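Local structure of cysteine hydrolase (3IRV) at residues L13-L21 with V213-Y221. The protein probably acts as a hydrolase, as a member of the isochorismatase-like cysteine hydrolase family. Sequence-based numbering, arbitrary orientation. Where two conformers were deposited one is given.
Sequences LVRWPINPL and VIRRIESAY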
loop_
_atom_site.group_PDB
_atom_site.type_symbol
_atom_site.label_atom_id
_atom_site.label_comp_id
_atom_site.label_asym_id
_atom_site.label_seq_id
_atom_site.Cartn_x
_atom_site.Cartn_y
_atom_site.Cartn_z
ATOM N N LEU A 13 15.742 -6.073 12.156
ATOM C CA LEU A 13 15.636 -5.764 10.743
ATOM C C LEU A 13 15.753 -7.055 9.945
ATOM O O LEU A 13 16.488 -7.979 10.328
ATOM C CB LEU A 13 16.756 -4.802 10.348
ATOM C CG LEU A 13 16.554 -3.413 10.960
ATOM C CD1 LEU A 13 17.755 -2.516 10.686
ATOM C CD2 LEU A 13 15.289 -2.775 10.407
ATOM N N VAL A 14 15.028 -7.124 8.832
ATOM C CA VAL A 14 15.049 -8.324 7.988
ATOM C C VAL A 14 16.092 -8.177 6.886
ATOM O O VAL A 14 16.243 -7.105 6.316
ATOM C CB VAL A 14 13.635 -8.611 7.381
ATOM C CG1 VAL A 14 13.724 -9.688 6.321
ATOM C CG2 VAL A 14 12.658 -9.049 8.470
ATOM N N ARG A 15 16.838 -9.245 6.614
ATOM C CA ARG A 15 17.776 -9.267 5.497
ATOM C C ARG A 15 17.489 -10.534 4.700
ATOM O O ARG A 15 17.395 -11.623 5.274
ATOM C CB ARG A 15 19.227 -9.327 6.007
ATOM C CG ARG A 15 19.659 -8.215 6.967
ATOM C CD ARG A 15 20.064 -6.963 6.212
ATOM N NE ARG A 15 20.067 -5.789 7.070
ATOM C CZ ARG A 15 19.698 -4.575 6.683
ATOM N NH1 ARG A 15 19.297 -4.356 5.431
ATOM N NH2 ARG A 15 19.715 -3.576 7.560
ATOM N N TRP A 16 17.384 -10.406 3.384
ATOM C CA TRP A 16 17.129 -11.582 2.565
ATOM C C TRP A 16 18.390 -12.028 1.855
ATOM O O TRP A 16 18.999 -11.235 1.132
ATOM C CB TRP A 16 16.060 -11.301 1.512
ATOM C CG TRP A 16 14.745 -10.786 2.016
ATOM C CD1 TRP A 16 14.172 -9.607 1.702
ATOM C CD2 TRP A 16 13.833 -11.457 2.900
ATOM N NE1 TRP A 16 12.949 -9.483 2.304
ATOM C CE2 TRP A 16 12.715 -10.606 3.057
ATOM C CE3 TRP A 16 13.853 -12.695 3.569
ATOM C CZ2 TRP A 16 11.617 -10.941 3.855
ATOM C CZ3 TRP A 16 12.760 -13.037 4.361
ATOM C CH2 TRP A 16 11.652 -12.168 4.488
ATOM N N PRO A 17 18.733 -13.319 1.997
ATOM C CA PRO A 17 19.913 -13.818 1.289
ATOM C C PRO A 17 19.622 -13.928 -0.204
ATOM O O PRO A 17 18.573 -14.436 -0.590
ATOM C CB PRO A 17 20.177 -15.175 1.941
ATOM C CG PRO A 17 18.886 -15.597 2.567
ATOM C CD PRO A 17 18.044 -14.352 2.792
ATOM N N ILE A 18 20.523 -13.417 -1.035
ATOM C CA ILE A 18 20.308 -13.353 -2.474
ATOM C C ILE A 18 20.795 -14.619 -3.197
ATOM O O ILE A 18 21.979 -14.971 -3.155
ATOM C CB ILE A 18 20.965 -12.072 -3.074
ATOM C CG1 ILE A 18 20.259 -10.806 -2.559
ATOM C CG2 ILE A 18 20.977 -12.104 -4.584
ATOM C CD1 ILE A 18 19.209 -10.254 -3.486
ATOM N N ASN A 19 19.855 -15.316 -3.825
ATOM C CA ASN A 19 20.154 -16.366 -4.789
ATOM C C ASN A 19 19.852 -15.775 -6.155
ATOM O O ASN A 19 18.676 -15.542 -6.486
ATOM C CB ASN A 19 19.254 -17.573 -4.524
ATOM C CG ASN A 19 19.405 -18.685 -5.556
ATOM O OD1 ASN A 19 20.065 -18.548 -6.602
ATOM N ND2 ASN A 19 18.765 -19.814 -5.260
ATOM N N PRO A 20 20.901 -15.506 -6.965
ATOM C CA PRO A 20 20.669 -14.818 -8.248
ATOM C C PRO A 20 19.637 -15.500 -9.162
ATOM O O PRO A 20 18.872 -14.805 -9.839
ATOM C CB PRO A 20 22.056 -14.813 -8.899
ATOM C CG PRO A 20 23.012 -14.941 -7.753
ATOM C CD PRO A 20 22.327 -15.827 -6.761
ATOM N N LEU A 21 19.599 -16.842 -9.149
ATOM C CA LEU A 21 18.659 -17.629 -9.949
ATOM C C LEU A 21 17.197 -17.385 -9.563
ATOM O O LEU A 21 16.277 -17.613 -10.363
ATOM C CB LEU A 21 18.943 -19.133 -9.800
ATOM C CG LEU A 21 20.325 -19.689 -10.144
ATOM C CD1 LEU A 21 20.398 -21.175 -9.759
ATOM C CD2 LEU A 21 20.636 -19.489 -11.615
ATOM N N VAL A 213 23.307 -4.171 -2.063
ATOM C CA VAL A 213 22.672 -5.234 -2.838
ATOM C C VAL A 213 23.524 -5.723 -4.030
ATOM O O VAL A 213 23.556 -6.921 -4.327
ATOM C CB VAL A 213 21.209 -4.858 -3.224
ATOM C CG1 VAL A 213 21.105 -4.274 -4.610
ATOM C CG2 VAL A 213 20.294 -6.082 -3.058
ATOM N N ILE A 214 24.244 -4.803 -4.665
ATOM C CA ILE A 214 25.181 -5.148 -5.741
ATOM C C ILE A 214 26.280 -6.077 -5.209
ATOM O O ILE A 214 26.590 -7.097 -5.829
ATOM C CB ILE A 214 25.779 -3.874 -6.383
ATOM C CG1 ILE A 214 24.701 -3.158 -7.223
ATOM C CG2 ILE A 214 27.037 -4.195 -7.224
ATOM C CD1 ILE A 214 25.123 -1.795 -7.764
ATOM N N ARG A 215 26.828 -5.753 -4.042
ATOM C CA ARG A 215 27.863 -6.591 -3.418
ATOM C C ARG A 215 27.360 -7.987 -3.118
ATOM O O ARG A 215 28.057 -8.989 -3.338
ATOM C CB ARG A 215 28.352 -5.936 -2.136
ATOM C CG ARG A 215 29.177 -4.717 -2.428
ATOM C CD ARG A 215 29.988 -4.280 -1.246
ATOM N NE ARG A 215 29.686 -2.902 -0.874
ATOM C CZ ARG A 215 28.938 -2.577 0.180
ATOM N NH1 ARG A 215 28.438 -3.540 0.983
ATOM N NH2 ARG A 215 28.698 -1.292 0.429
ATOM N N ARG A 216 26.121 -8.040 -2.638
ATOM C CA ARG A 216 25.469 -9.283 -2.282
ATOM C C ARG A 216 25.204 -10.135 -3.522
ATOM O O ARG A 216 25.344 -11.363 -3.485
ATOM C CB ARG A 216 24.169 -8.972 -1.543
ATOM C CG ARG A 216 23.844 -9.953 -0.464
ATOM C CD ARG A 216 22.443 -9.711 0.046
ATOM N NE ARG A 216 22.388 -8.627 1.018
ATOM C CZ ARG A 216 21.264 -8.081 1.470
ATOM N NH1 ARG A 216 21.324 -7.097 2.357
ATOM N NH2 ARG A 216 20.082 -8.511 1.031
ATOM N N ILE A 217 24.843 -9.473 -4.629
ATOM C CA ILE A 217 24.633 -10.146 -5.912
ATOM C C ILE A 217 25.969 -10.702 -6.449
ATOM O O ILE A 217 26.053 -11.867 -6.874
ATOM C CB ILE A 217 24.006 -9.180 -6.961
ATOM C CG1 ILE A 217 22.509 -8.961 -6.672
ATOM C CG2 ILE A 217 24.191 -9.696 -8.388
ATOM C CD1 ILE A 217 21.876 -7.826 -7.499
ATOM N N GLU A 218 27.014 -9.871 -6.405
ATOM C CA GLU A 218 28.351 -10.269 -6.887
ATOM C C GLU A 218 28.955 -11.437 -6.096
ATOM O O GLU A 218 29.623 -12.302 -6.666
ATOM C CB GLU A 218 29.295 -9.067 -6.875
ATOM C CG GLU A 218 28.955 -8.025 -7.924
ATOM C CD GLU A 218 29.679 -6.697 -7.710
ATOM O OE1 GLU A 218 30.218 -6.458 -6.607
ATOM O OE2 GLU A 218 29.694 -5.885 -8.648
ATOM N N SER A 219 28.708 -11.458 -4.793
ATOM C CA SER A 219 29.267 -12.484 -3.907
ATOM C C SER A 219 28.550 -13.819 -4.055
ATOM O O SER A 219 29.155 -14.877 -3.902
ATOM C CB SER A 219 29.195 -12.021 -2.457
ATOM O OG SER A 219 29.981 -10.854 -2.283
ATOM N N ALA A 220 27.257 -13.764 -4.351
ATOM C CA ALA A 220 26.450 -14.969 -4.533
ATOM C C ALA A 220 26.671 -15.613 -5.901
ATOM O O ALA A 220 26.393 -16.798 -6.090
ATOM C CB ALA A 220 24.992 -14.645 -4.345
ATOM N N TYR A 221 27.160 -14.819 -6.848
ATOM C CA TYR A 221 27.402 -15.282 -8.205
ATOM C C TYR A 221 28.854 -15.724 -8.362
ATOM O O TYR A 221 29.130 -16.897 -8.625
ATOM C CB TYR A 221 27.057 -14.168 -9.200
ATOM C CG TYR A 221 27.117 -14.574 -10.658
ATOM C CD1 TYR A 221 28.206 -14.209 -11.456
ATOM C CD2 TYR A 221 26.082 -15.313 -11.244
ATOM C CE1 TYR A 221 28.272 -14.572 -12.799
ATOM C CE2 TYR A 221 26.139 -15.683 -12.593
ATOM C CZ TYR A 221 27.238 -15.306 -13.361
ATOM O OH TYR A 221 27.310 -15.659 -14.688
#
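Ile18 and Arg216 meet through their torsions: Ile18 sets CG1 beside its own backbone N (chi1 -66°), and Arg216 is extended at chi2 (-170°), which together bring Ile18 CG1 to 3.6 Å from Arg216 CD. The two side chains cross at about a right angle, with CG1 at the edge of the guanidinium, near its plane. A bend at chi3 (-82°) then directs the guanidinium toward Trp16, and in the conformer given, one of two deposited, Arg216 NH2 comes to 2.9 Å from Trp16 O. The other branch of Ile18 meets Ile217 instead, with CG2 4.1 Å from Ile217 CG1; Ile143 of the central sheet touches both isoleucines, so this apolar patch continues into the core. One turn on, Ala220 CB sits 3.3 Å from Ile18 O and 3.8 Å from Pro20 CD. The contact thus packs the segment before strand 23-28 against helix 210-220 at the margin of the parallel alpha/beta fold. Arg15 NH1 and Arg216 NH1 are 4.6 Å apart, yet both form salt bridges with Glu206 OE2, and Glu212 takes Arg216 NE. Shared carboxylate pairing of this kind probably offsets the like charges and keeps the bent Arg216 chain beside Ile18.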